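Local atomic coordinates of Ketoacyl_synth_N domain-containing protein (Photorhabdus luminescens subsp. laumondii, PDB entry 6SMO), a protein that probably takes part in building acyl or polyketide chains as a beta-ketoacyl synthase family member, working beside a second ketoacyl synthase subunit. Residues G11-D16 / G73-E78; D51-K56 / R61-I66; F155-V160 / Q360-A365; A161-I166 / I352-F357. All blocks are in the same frame, centred on the assembly; numbering follows the deposited sequence.

Interaction 1 (G11-D16 / G73-E78); sequences GAIHPD and GIVAVE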
loop_
_atom_site.group_PDB
_atom_site.type_symbol
_atom_site.label_atom_id
_atom_site.label_comp_id
_atom_site.label_asym_id
_atom_site.label_seq_id
_atom_site.Cartn_x
_atom_site.Cartn_y
_atom_site.Cartn_z
ATOM N N GLY C 11 -9.908 1.289 -20.068
ATOM C CA GLY C 11 -11.179 1.765 -19.492
ATOM C C GLY C 11 -10.941 2.936 -18.557
ATOM O O GLY C 11 -9.934 2.905 -17.822
ATOM N N ALA C 12 -11.771 3.975 -18.645
ATOM C CA ALA C 12 -11.674 5.176 -17.787
ATOM C C ALA C 12 -13.059 5.791 -17.609
ATOM O O ALA C 12 -13.888 5.568 -18.458
ATOM C CB ALA C 12 -10.778 6.170 -18.453
ATOM N N ILE C 13 -13.287 6.522 -16.522
ATOM C CA ILE C 13 -14.564 7.266 -16.305
ATOM C C ILE C 13 -14.179 8.678 -15.867
ATOM O O ILE C 13 -13.230 8.811 -15.143
ATOM C CB ILE C 13 -15.497 6.566 -15.306
ATOM C CG1 ILE C 13 -14.851 6.382 -13.936
ATOM C CG2 ILE C 13 -15.983 5.247 -15.855
ATOM C CD1 ILE C 13 -15.821 5.943 -12.884
ATOM N N HIS C 14 -14.900 9.697 -16.308
ATOM C CA HIS C 14 -14.496 11.085 -15.979
ATOM C C HIS C 14 -15.716 12.001 -16.061
ATOM O O HIS C 14 -16.703 11.578 -16.619
ATOM C CB HIS C 14 -13.403 11.470 -16.972
ATOM C CG HIS C 14 -12.711 12.762 -16.730
ATOM N ND1 HIS C 14 -12.879 13.839 -17.540
ATOM C CD2 HIS C 14 -11.821 13.142 -15.807
ATOM C CE1 HIS C 14 -12.151 14.831 -17.117
ATOM N NE2 HIS C 14 -11.494 14.427 -16.072
ATOM N N PRO C 15 -15.686 13.232 -15.520
ATOM C CA PRO C 15 -16.791 14.162 -15.642
ATOM C C PRO C 15 -17.125 14.407 -17.116
ATOM O O PRO C 15 -18.236 14.673 -17.410
ATOM C CB PRO C 15 -16.162 15.432 -15.080
ATOM C CG PRO C 15 -15.304 14.932 -13.987
ATOM C CD PRO C 15 -14.661 13.727 -14.617
ATOM N N ASP C 16 -16.115 14.437 -17.968
ATOM C CA ASP C 16 -16.293 14.554 -19.434
ATOM C C ASP C 16 -16.865 13.260 -20.031
ATOM O O ASP C 16 -17.410 13.337 -21.108
ATOM C CB ASP C 16 -15.039 15.111 -20.102
ATOM C CG ASP C 16 -14.795 16.589 -19.853
ATOM O OD1 ASP C 16 -15.627 17.225 -19.228
ATOM O OD2 ASP C 16 -13.769 17.086 -20.300
ATOM N N GLY C 73 -12.649 2.420 -9.432
ATOM C CA GLY C 73 -11.573 1.503 -9.856
ATOM C C GLY C 73 -12.117 0.253 -10.527
ATOM O O GLY C 73 -11.582 -0.123 -11.587
ATOM N N ILE C 74 -13.148 -0.363 -9.937
ATOM C CA ILE C 74 -13.729 -1.668 -10.382
ATOM C C ILE C 74 -14.443 -1.480 -11.729
ATOM O O ILE C 74 -14.277 -2.358 -12.600
ATOM C CB ILE C 74 -14.656 -2.258 -9.296
ATOM C CG1 ILE C 74 -13.875 -2.619 -8.029
ATOM C CG2 ILE C 74 -15.431 -3.456 -9.827
ATOM C CD1 ILE C 74 -14.726 -2.716 -6.784
ATOM N N VAL C 75 -15.201 -0.389 -11.897
ATOM C CA VAL C 75 -15.962 -0.088 -13.151
ATOM C C VAL C 75 -14.969 0.193 -14.287
ATOM O O VAL C 75 -15.269 -0.193 -15.432
ATOM C CB VAL C 75 -16.969 1.068 -12.976
ATOM C CG1 VAL C 75 -18.032 0.740 -11.939
ATOM C CG2 VAL C 75 -16.299 2.395 -12.649
ATOM N N ALA C 76 -13.835 0.833 -13.979
ATOM C CA ALA C 76 -12.754 1.156 -14.941
ATOM C C ALA C 76 -12.071 -0.137 -15.410
ATOM O O ALA C 76 -11.825 -0.264 -16.626
ATOM C CB ALA C 76 -11.764 2.106 -14.313
ATOM N N VAL C 77 -11.785 -1.054 -14.478
ATOM C CA VAL C 77 -11.125 -2.368 -14.745
ATOM C C VAL C 77 -12.058 -3.236 -15.600
ATOM O O VAL C 77 -11.555 -3.881 -16.542
ATOM C CB VAL C 77 -10.723 -3.075 -13.434
ATOM C CG1 VAL C 77 -10.439 -4.557 -13.636
ATOM C CG2 VAL C 77 -9.533 -2.394 -12.776
ATOM N N GLU C 78 -13.360 -3.249 -15.287
ATOM C CA GLU C 78 -14.381 -4.072 -15.992
ATOM C C GLU C 78 -14.472 -3.628 -17.458
ATOM O O GLU C 78 -14.516 -4.515 -18.333
ATOM C CB GLU C 78 -15.740 -3.975 -15.293
ATOM C CG GLU C 78 -16.818 -4.845 -15.923
ATOM C CD GLU C 78 -16.468 -6.319 -16.058
ATOM O OE1 GLU C 78 -16.088 -6.933 -15.041
ATOM O OE2 GLU C 78 -16.570 -6.848 -17.185
#
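The carbonyl oxygen of Ala-76 faces the backbone of Gly-11: its contact is a CA-H...O interaction, with Gly-11 CA 3.6 Å from Ala-76 O and an angle of 143° at the hydrogen. No conventional hydrogen bond crosses between the segments; the rest of the contact is mostly apolar. Glycine suits its place because it has no side chain to hold strand and helix apart; the CA atoms of Gly-11 and Ala-76 come to 4.9 Å, and the helix turn can lie almost directly on the strand backbone. The small side chain of Ala-76 serves the same end, its CB lying 4.0 Å from Gly-11 O.

Two residues on, Ile-13 directs its side chain toward the helix. Its CG1 branch stands between the backbone N and the carbonyl carbon (chi1 59°), and from there CD1 reaches the CG2 methyl of Val-75 at 3.6 Å, the two side chains crossing at about a right angle. Branched aliphatic residues fit here, since each offers a methyl in a dry interior where all four touching residues are buried.

This is the packing of a helix on the face of a sheet, within a thiolase-type ketoacyl synthase domain. Strand 5-13 pairs with strand 218-229, where Gly-11 makes backbone hydrogen bonds with Phe-224 and Ile-13 with Ala-222. Ala-12 faces the other way, onto Ile-23 of helix 20-31, while helix 68-84 turns Ile-74 and Val-77 to helix 137-146.

Interaction 2 (D51-K56 / R61-I66); sequences DFDGAK and RLRRKI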
loop_
_atom_site.group_PDB
_atom_site.type_symbol
_atom_site.label_atom_id
_atom_site.label_comp_id
_atom_site.label_asym_id
_atom_site.label_seq_id
_atom_site.Cartn_x
_atom_site.Cartn_y
_atom_site.Cartn_z
ATOM N N ASP C 51 -24.280 11.500 -14.563
ATOM C CA ASP C 51 -25.100 10.339 -15.006
ATOM C C ASP C 51 -24.338 9.035 -14.735
ATOM O O ASP C 51 -24.300 8.175 -15.638
ATOM C CB ASP C 51 -25.483 10.467 -16.484
ATOM C CG ASP C 51 -26.246 11.737 -16.819
ATOM O OD1 ASP C 51 -27.027 12.197 -15.962
ATOM O OD2 ASP C 51 -26.055 12.256 -17.937
ATOM N N PHE C 52 -23.759 8.898 -13.537
ATOM C CA PHE C 52 -23.008 7.695 -13.088
ATOM C C PHE C 52 -23.670 7.102 -11.839
ATOM O O PHE C 52 -24.028 7.866 -10.920
ATOM C CB PHE C 52 -21.542 8.029 -12.801
ATOM C CG PHE C 52 -20.724 6.846 -12.345
ATOM C CD1 PHE C 52 -20.233 5.928 -13.262
ATOM C CD2 PHE C 52 -20.460 6.637 -11.000
ATOM C CE1 PHE C 52 -19.489 4.835 -12.845
ATOM C CE2 PHE C 52 -19.716 5.543 -10.584
ATOM C CZ PHE C 52 -19.232 4.645 -11.506
ATOM N N ASP C 53 -23.817 5.774 -11.819
ATOM C CA ASP C 53 -24.261 4.980 -10.641
ATOM C C ASP C 53 -23.665 3.571 -10.746
ATOM O O ASP C 53 -23.714 2.991 -11.849
ATOM C CB ASP C 53 -25.788 4.938 -10.539
ATOM C CG ASP C 53 -26.303 4.308 -9.254
ATOM O OD1 ASP C 53 -25.601 4.408 -8.226
ATOM O OD2 ASP C 53 -27.403 3.720 -9.291
ATOM N N GLY C 54 -23.129 3.053 -9.636
ATOM C CA GLY C 54 -22.453 1.742 -9.562
ATOM C C GLY C 54 -23.356 0.668 -8.980
ATOM O O GLY C 54 -22.869 -0.118 -8.142
ATOM N N ALA C 55 -24.623 0.633 -9.409
ATOM C CA ALA C 55 -25.639 -0.362 -8.996
ATOM C C ALA C 55 -25.601 -1.563 -9.949
ATOM O O ALA C 55 -25.708 -2.707 -9.461
ATOM C CB ALA C 55 -27.008 0.275 -8.964
ATOM N N LYS C 56 -25.451 -1.308 -11.254
ATOM C CA LYS C 56 -25.436 -2.344 -12.323
ATOM C C LYS C 56 -24.132 -3.150 -12.252
ATOM O O LYS C 56 -24.196 -4.381 -12.439
ATOM C CB LYS C 56 -25.595 -1.704 -13.706
ATOM C CG LYS C 56 -25.857 -2.686 -14.841
ATOM C CD LYS C 56 -25.808 -2.060 -16.219
ATOM C CE LYS C 56 -26.999 -1.172 -16.514
ATOM N NZ LYS C 56 -26.935 -0.610 -17.883
ATOM N N ARG C 61 -24.198 -5.721 -1.453
ATOM C CA ARG C 61 -23.442 -6.272 -0.292
ATOM C C ARG C 61 -22.031 -5.671 -0.285
ATOM O O ARG C 61 -21.632 -5.122 0.760
ATOM C CB ARG C 61 -23.375 -7.803 -0.333
ATOM C CG ARG C 61 -22.994 -8.439 0.998
ATOM C CD ARG C 61 -23.079 -9.954 0.980
ATOM N NE ARG C 61 -22.931 -10.540 2.308
ATOM C CZ ARG C 61 -23.078 -11.834 2.594
ATOM N NH1 ARG C 61 -23.385 -12.702 1.644
ATOM N NH2 ARG C 61 -22.920 -12.259 3.837
ATOM N N LEU C 62 -21.325 -5.755 -1.418
ATOM C CA LEU C 62 -19.923 -5.286 -1.585
ATOM C C LEU C 62 -19.871 -3.752 -1.588
ATOM O O LEU C 62 -18.944 -3.202 -0.965
ATOM C CB LEU C 62 -19.351 -5.856 -2.890
ATOM C CG LEU C 62 -17.943 -5.391 -3.261
ATOM C CD1 LEU C 62 -16.946 -5.703 -2.156
ATOM C CD2 LEU C 62 -17.493 -6.022 -4.570
ATOM N N ARG C 63 -20.812 -3.093 -2.273
ATOM C CA ARG C 63 -20.829 -1.613 -2.447
ATOM C C ARG C 63 -20.994 -0.929 -1.084
ATOM O O ARG C 63 -20.423 0.166 -0.901
ATOM C CB ARG C 63 -21.948 -1.173 -3.396
ATOM C CG ARG C 63 -21.719 0.212 -3.983
ATOM C CD ARG C 63 -22.927 0.810 -4.675
ATOM N NE ARG C 63 -22.512 1.849 -5.608
ATOM C CZ ARG C 63 -22.061 3.057 -5.267
ATOM N NH1 ARG C 63 -21.704 3.913 -6.212
ATOM N NH2 ARG C 63 -21.965 3.413 -3.997
ATOM N N ARG C 64 -21.750 -1.556 -0.177
ATOM C CA ARG C 64 -22.034 -1.070 1.201
ATOM C C ARG C 64 -20.723 -0.804 1.956
ATOM O O ARG C 64 -20.683 0.176 2.725
ATOM C CB ARG C 64 -22.865 -2.104 1.969
ATOM C CG ARG C 64 -23.836 -1.511 2.980
ATOM C CD ARG C 64 -24.051 -2.422 4.174
ATOM N NE ARG C 64 -23.032 -2.207 5.194
ATOM C CZ ARG C 64 -23.005 -1.180 6.042
ATOM N NH1 ARG C 64 -22.024 -1.082 6.924
ATOM N NH2 ARG C 64 -23.947 -0.251 6.010
ATOM N N LYS C 65 -19.700 -1.639 1.736
ATOM C CA LYS C 65 -18.500 -1.758 2.612
ATOM C C LYS C 65 -17.235 -1.222 1.922
ATOM O O LYS C 65 -16.142 -1.453 2.477
ATOM C CB LYS C 65 -18.308 -3.220 3.039
ATOM C CG LYS C 65 -18.167 -4.234 1.909
ATOM C CD LYS C 65 -18.082 -5.669 2.389
ATOM C CE LYS C 65 -19.438 -6.267 2.697
ATOM N NZ LYS C 65 -19.330 -7.470 3.555
ATOM N N ILE C 66 -17.362 -0.523 0.785
ATOM C CA ILE C 66 -16.204 0.066 0.041
ATOM C C ILE C 66 -16.459 1.556 -0.222
ATOM O O ILE C 66 -17.635 1.946 -0.360
ATOM C CB ILE C 66 -15.915 -0.704 -1.265
ATOM C CG1 ILE C 66 -17.059 -0.585 -2.278
ATOM C CG2 ILE C 66 -15.571 -2.155 -0.957
ATOM C CD1 ILE C 66 -16.776 -1.227 -3.618
#
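Arg-63 reaches across to the loop at Gly-54, an arginine-to-carbonyl contact in the ketoacyl synthase N-terminal region. It joins that loop to segment 61-66, which follows closely in the chain and holds a short helical piece and a type I beta turn from Arg-63 to Ile-66.

Arg-63 NE donates to Gly-54 O at 3.2 Å, a weak hydrogen bond bent to 143°, with the oxygen at the edge of the guanidinium and near its plane. To get there the side chain leaves with CG anti to the backbone N (chi1 -160°) and stays extended from CG to NE. Arginine suits the task, being long enough to span the gap and rich enough in N-H groups to serve several partners. Glycine lets its backbone lie close to the guanidinium.

Among the charged groups, the stronger partner is Glu-68, whose OE2 forms a salt bridge with Arg-63 NH2. Asp-53 OD1 stands 4.4 Å from Arg-63 NH1, beyond a salt bridge and well out of the guanidinium plane, so its attraction is probably only diffuse. The neighbouring Arg-61, Arg-64 and Lys-65 turn instead to another protein chain, whose acidic side chains they meet in salt bridges.

Packing is slight between the segments, although Arg-63 also rests on Val-71 of helix 68-84. The aliphatic CD of Arg-63 lies 3.6 Å from Gly-54 O.

Interaction 3 (F155-V160 / Q360-A365); sequences FSTSDV and QGHVCA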
loop_
_atom_site.group_PDB
_atom_site.type_symbol
_atom_site.label_atom_id
_atom_site.label_comp_id
_atom_site.label_asym_id
_atom_site.label_seq_id
_atom_site.Cartn_x
_atom_site.Cartn_y
_atom_site.Cartn_z
ATOM N N PHE C 155 0.663 2.279 -5.044
ATOM C CA PHE C 155 1.604 3.397 -4.817
ATOM C C PHE C 155 0.780 4.602 -4.383
ATOM O O PHE C 155 -0.303 4.782 -4.917
ATOM C CB PHE C 155 2.340 3.736 -6.109
ATOM C CG PHE C 155 3.296 2.677 -6.582
ATOM C CD1 PHE C 155 2.846 1.595 -7.316
ATOM C CD2 PHE C 155 4.644 2.765 -6.296
ATOM C CE1 PHE C 155 3.727 0.625 -7.754
ATOM C CE2 PHE C 155 5.525 1.793 -6.735
ATOM C CZ PHE C 155 5.063 0.727 -7.464
ATOM N N SER C 156 1.290 5.373 -3.426
ATOM C CA SER C 156 0.590 6.590 -2.946
ATOM C C SER C 156 1.523 7.791 -3.090
ATOM O O SER C 156 1.267 8.804 -2.452
ATOM C CB SER C 156 0.131 6.419 -1.534
ATOM O OG SER C 156 -0.792 5.352 -1.432
ATOM N N THR C 157 2.558 7.662 -3.920
ATOM C CA THR C 157 3.524 8.760 -4.179
ATOM C C THR C 157 2.764 9.940 -4.791
ATOM O O THR C 157 2.151 9.749 -5.859
ATOM C CB THR C 157 4.672 8.304 -5.090
ATOM O OG1 THR C 157 5.069 6.988 -4.705
ATOM C CG2 THR C 157 5.866 9.231 -5.027
ATOM N N SER C 158 2.801 11.103 -4.133
ATOM C CA SER C 158 2.040 12.323 -4.515
ATOM C C SER C 158 2.173 12.576 -6.021
ATOM O O SER C 158 3.320 12.651 -6.507
ATOM C CB SER C 158 2.484 13.520 -3.714
ATOM O OG SER C 158 1.913 13.495 -2.416
ATOM N N ASP C 159 1.032 12.651 -6.720
ATOM C CA ASP C 159 0.893 13.084 -8.139
ATOM C C ASP C 159 1.257 11.936 -9.094
ATOM O O ASP C 159 0.448 11.669 -10.005
ATOM C CB ASP C 159 1.696 14.360 -8.416
ATOM C CG ASP C 159 1.301 15.527 -7.523
ATOM O OD1 ASP C 159 0.097 15.847 -7.477
ATOM O OD2 ASP C 159 2.196 16.098 -6.868
ATOM N N VAL C 160 2.405 11.276 -8.895
ATOM C CA VAL C 160 2.987 10.289 -9.860
ATOM C C VAL C 160 2.769 8.850 -9.367
ATOM O O VAL C 160 3.565 7.976 -9.763
ATOM C CB VAL C 160 4.481 10.573 -10.123
ATOM C CG1 VAL C 160 4.687 11.924 -10.790
ATOM C CG2 VAL C 160 5.333 10.465 -8.864
ATOM N N GLN C 360 7.023 17.854 -4.840
ATOM C CA GLN C 360 8.275 17.582 -4.077
ATOM C C GLN C 360 9.464 17.457 -5.038
ATOM O O GLN C 360 10.602 17.716 -4.593
ATOM C CB GLN C 360 8.115 16.328 -3.215
ATOM C CG GLN C 360 7.159 16.514 -2.044
ATOM C CD GLN C 360 7.715 17.438 -0.989
ATOM O OE1 GLN C 360 7.194 18.527 -0.756
ATOM N NE2 GLN C 360 8.790 17.013 -0.347
ATOM N N GLY C 361 9.216 17.058 -6.293
ATOM C CA GLY C 361 10.196 17.142 -7.395
ATOM C C GLY C 361 10.492 15.804 -8.056
ATOM O O GLY C 361 11.675 15.561 -8.362
ATOM N N HIS C 362 9.469 14.977 -8.300
ATOM C CA HIS C 362 9.577 13.720 -9.092
ATOM C C HIS C 362 9.745 14.070 -10.575
ATOM O O HIS C 362 9.480 15.227 -10.938
ATOM C CB HIS C 362 8.356 12.813 -8.878
ATOM C CG HIS C 362 8.403 12.016 -7.619
ATOM N ND1 HIS C 362 7.974 12.522 -6.408
ATOM C CD2 HIS C 362 8.814 10.752 -7.378
ATOM C CE1 HIS C 362 8.126 11.607 -5.473
ATOM N NE2 HIS C 362 8.640 10.512 -6.043
ATOM N N VAL C 363 10.195 13.106 -11.383
ATOM C CA VAL C 363 10.189 13.169 -12.876
ATOM C C VAL C 363 9.847 11.769 -13.400
ATOM O O VAL C 363 10.734 10.893 -13.363
ATOM C CB VAL C 363 11.527 13.674 -13.454
ATOM C CG1 VAL C 363 11.553 13.590 -14.974
ATOM C CG2 VAL C 363 11.849 15.090 -13.001
ATOM N N CYS C 364 8.606 11.578 -13.855
ATOM C CA CYS C 364 8.074 10.295 -14.385
ATOM C C CYS C 364 7.587 10.497 -15.824
ATOM O O CYS C 364 7.008 11.562 -16.109
ATOM C CB CYS C 364 6.945 9.773 -13.506
ATOM S SG CYS C 364 7.465 9.433 -11.804
ATOM N N ALA C 365 7.823 9.512 -16.693
ATOM C CA ALA C 365 7.405 9.533 -18.115
ATOM C C ALA C 365 7.218 8.104 -18.637
ATOM O O ALA C 365 7.998 7.215 -18.239
ATOM C CB ALA C 365 8.415 10.292 -18.939
#
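Buried side-chain packing, with no hydrogen bond across it, joins the loop that precedes helix 161-175 to the start of strand 362-369. Val-160 and His-362 carry much of it. The CG2 methyl of Val-160 lies over one face of the imidazole in a CH-pi contact, 4.0 Å from the ring centroid and 25° off the ring normal, displaced toward the rim so that His-362 CG is its nearest ring atom. The same rotamer brings CB and CG1 to the thiol of Cys-364, with Val-160 CB 3.6 Å from Cys-364 SG. A beta-branched residue suits the spot because it serves ring and thiol together.

In thiolase-fold ketoacyl synthases the active-site cysteine sits at the nucleophile elbow leading into this buried helix. Here Asp-159 probably takes its place, as the cysteine is also replaced in chain-length-factor relatives; its positive phi (80°) is consistent with that turn, and Val-160 follows at the N-cap.

Thr-157 approaches the far end of the imidazole obliquely, its CG2 nearest to His-362 NE2. OG1 sits beside the backbone N (chi1 -41°), which aims CG2 at the ring, and OG1 bonds Gln-164 OE1 and Asn-186 N of the PKS_KS domain-containing protein. His-362 is likewise held at both nitrogens: ND1 bonds Ser-358 OG, and NE2 bonds Val-184 O of that same partner chain, while its ring meets Phe-251 edge-to-face.

Interaction 4 (A161-I166 / I352-F357); sequences AGMQAI and IIIQRF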
loop_
_atom_site.group_PDB
_atom_site.type_symbol
_atom_site.label_atom_id
_atom_site.label_comp_id
_atom_site.label_asym_id
_atom_site.label_seq_id
_atom_site.Cartn_x
_atom_site.Cartn_y
_atom_site.Cartn_z
ATOM N N ALA C 161 1.723 8.597 -8.572
ATOM C CA ALA C 161 1.388 7.257 -8.025
ATOM C C ALA C 161 1.002 6.309 -9.168
ATOM O O ALA C 161 1.608 5.224 -9.269
ATOM C CB ALA C 161 0.276 7.365 -7.009
ATOM N N GLY C 162 0.025 6.712 -9.987
ATOM C CA GLY C 162 -0.493 5.921 -11.121
ATOM C C GLY C 162 0.524 5.792 -12.243
ATOM O O GLY C 162 0.497 4.762 -12.942
ATOM N N MET C 163 1.385 6.800 -12.413
ATOM C CA MET C 163 2.444 6.836 -13.458
ATOM C C MET C 163 3.484 5.746 -13.161
ATOM O O MET C 163 3.972 5.119 -14.122
ATOM C CB MET C 163 3.131 8.205 -13.503
ATOM C CG MET C 163 3.708 8.549 -14.863
ATOM S SD MET C 163 2.430 9.025 -16.057
ATOM C CE MET C 163 3.439 9.351 -17.502
ATOM N N GLN C 164 3.801 5.535 -11.879
ATOM C CA GLN C 164 4.720 4.467 -11.401
ATOM C C GLN C 164 4.023 3.104 -11.515
ATOM O O GLN C 164 4.706 2.126 -11.881
ATOM C CB GLN C 164 5.170 4.744 -9.964
ATOM C CG GLN C 164 6.177 5.882 -9.852
ATOM C CD GLN C 164 6.607 6.161 -8.433
ATOM O OE1 GLN C 164 5.912 5.835 -7.472
ATOM N NE2 GLN C 164 7.767 6.779 -8.288
ATOM N N ALA C 165 2.718 3.051 -11.224
ATOM C CA ALA C 165 1.888 1.822 -11.221
ATOM C C ALA C 165 1.966 1.122 -12.585
ATOM O O ALA C 165 2.148 -0.110 -12.597
ATOM C CB ALA C 165 0.462 2.155 -10.852
ATOM N N ILE C 166 1.849 1.876 -13.684
ATOM C CA ILE C 166 1.890 1.341 -15.081
ATOM C C ILE C 166 3.317 0.866 -15.385
ATOM O O ILE C 166 3.465 -0.230 -15.960
ATOM C CB ILE C 166 1.411 2.388 -16.109
ATOM C CG1 ILE C 166 -0.001 2.902 -15.807
ATOM C CG2 ILE C 166 1.502 1.832 -17.524
ATOM C CD1 ILE C 166 -0.327 4.217 -16.477
ATOM N N ILE C 352 3.738 8.145 -28.872
ATOM C CA ILE C 352 3.280 9.200 -27.918
ATOM C C ILE C 352 4.016 8.997 -26.589
ATOM O O ILE C 352 3.941 7.881 -26.036
ATOM C CB ILE C 352 1.747 9.177 -27.742
ATOM C CG1 ILE C 352 1.024 9.416 -29.070
ATOM C CG2 ILE C 352 1.314 10.178 -26.679
ATOM C CD1 ILE C 352 -0.467 9.172 -29.019
ATOM N N ILE C 353 4.701 10.041 -26.112
ATOM C CA ILE C 353 5.458 10.055 -24.824
ATOM C C ILE C 353 4.761 11.033 -23.872
ATOM O O ILE C 353 4.621 12.216 -24.237
ATOM C CB ILE C 353 6.938 10.417 -25.065
ATOM C CG1 ILE C 353 7.644 9.334 -25.887
ATOM C CG2 ILE C 353 7.665 10.682 -23.753
ATOM C CD1 ILE C 353 8.849 9.827 -26.644
ATOM N N ILE C 354 4.342 10.541 -22.703
ATOM C CA ILE C 354 3.602 11.314 -21.660
ATOM C C ILE C 354 4.552 11.573 -20.487
ATOM O O ILE C 354 5.250 10.626 -20.081
ATOM C CB ILE C 354 2.338 10.552 -21.215
ATOM C CG1 ILE C 354 1.475 10.141 -22.411
ATOM C CG2 ILE C 354 1.542 11.364 -20.202
ATOM C CD1 ILE C 354 0.803 8.803 -22.244
ATOM N N GLN C 355 4.567 12.807 -19.973
ATOM C CA GLN C 355 5.398 13.223 -18.812
ATOM C C GLN C 355 4.487 13.732 -17.690
ATOM O O GLN C 355 3.488 14.414 -17.996
ATOM C CB GLN C 355 6.399 14.307 -19.216
ATOM C CG GLN C 355 7.498 14.528 -18.183
ATOM C CD GLN C 355 8.456 15.624 -18.575
ATOM O OE1 GLN C 355 9.661 15.410 -18.691
ATOM N NE2 GLN C 355 7.925 16.818 -18.784
ATOM N N ARG C 356 4.830 13.391 -16.445
ATOM C CA ARG C 356 4.215 13.937 -15.206
ATOM C C ARG C 356 5.315 14.139 -14.160
ATOM O O ARG C 356 6.335 13.429 -14.229
ATOM C CB ARG C 356 3.132 12.994 -14.669
ATOM C CG ARG C 356 1.740 13.258 -15.223
ATOM C CD ARG C 356 0.711 13.364 -14.115
ATOM N NE ARG C 356 0.911 14.565 -13.312
ATOM C CZ ARG C 356 0.311 14.823 -12.151
ATOM N NH1 ARG C 356 0.573 15.953 -11.514
ATOM N NH2 ARG C 356 -0.540 13.959 -11.624
ATOM N N PHE C 357 5.115 15.079 -13.234
ATOM C CA PHE C 357 6.015 15.299 -12.071
ATOM C C PHE C 357 5.231 15.905 -10.903
ATOM O O PHE C 357 4.168 16.518 -11.122
ATOM C CB PHE C 357 7.234 16.139 -12.465
ATOM C CG PHE C 357 6.993 17.294 -13.403
ATOM C CD1 PHE C 357 6.527 18.510 -12.927
ATOM C CD2 PHE C 357 7.294 17.186 -14.753
ATOM C CE1 PHE C 357 6.335 19.581 -13.788
ATOM C CE2 PHE C 357 7.100 18.257 -15.611
ATOM C CZ PHE C 357 6.620 19.452 -15.127
#
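A first torsion of -153° swings Met-163 CG away from the main-chain N, and a bend at chi2 (75°) then sends the terminal methyl from helix 161-175 onto strand 351-356. There CE lies 3.4 Å from Ile-354 O and 3.9 Å from Ile-354 CG2, the two side chains meeting at a slant. Behind the methyl, Met-163 SD passes 4.3 Å from Arg-356 CB.

The segment axes approach to 9.9 Å at 138° between their directions, a helix packed obliquely, roughly antiparallel, on a strand in the core of the thiolase-like fold. Methionine suits that separation: a long, unbranched, flexible chain that can bridge from a helix and follow the relief of the strand. Met-163 also touches Cys-364 and Leu-366 on strand 362-369, so it spans two neighbouring strands.

Arg-356 points toward the helix only at its base; its end leads away, where NE forms a salt bridge with Asp-280. Its charge is thus met outside the contact, and what remains against Met-163 is aliphatic. The contact probably rests on dispersion and exclusion of water, with the weakly polar methyl beside the carbonyl oxygen of Ile-354 adding no hydrogen bond.

How the interactions relate
Interactions 1, 3 and 4 are buried and place helices or a helix-leading loop against one mixed sheet, whereas interaction 2 lies farther from the chain's centre and alone relies on a side-chain hydrogen bond and charge. Interactions 1 and 2 meet through Phe-52, which packs on both Ile-13 and Val-75. Interactions 3 and 4 share adjacent strands and successive parts of one loop-helix unit: Cys-364 O and Arg-356 N lie 2.9 Å apart, probably hydrogen-bonded. Other chains adjoin three of them: interaction 2 through Arg-61, Arg-64 and Lys-65, interaction 4 at Gln-164, and interaction 3 where the polar ends of Thr-157 and His-362 turn to the partner while their carbons pack between the segments.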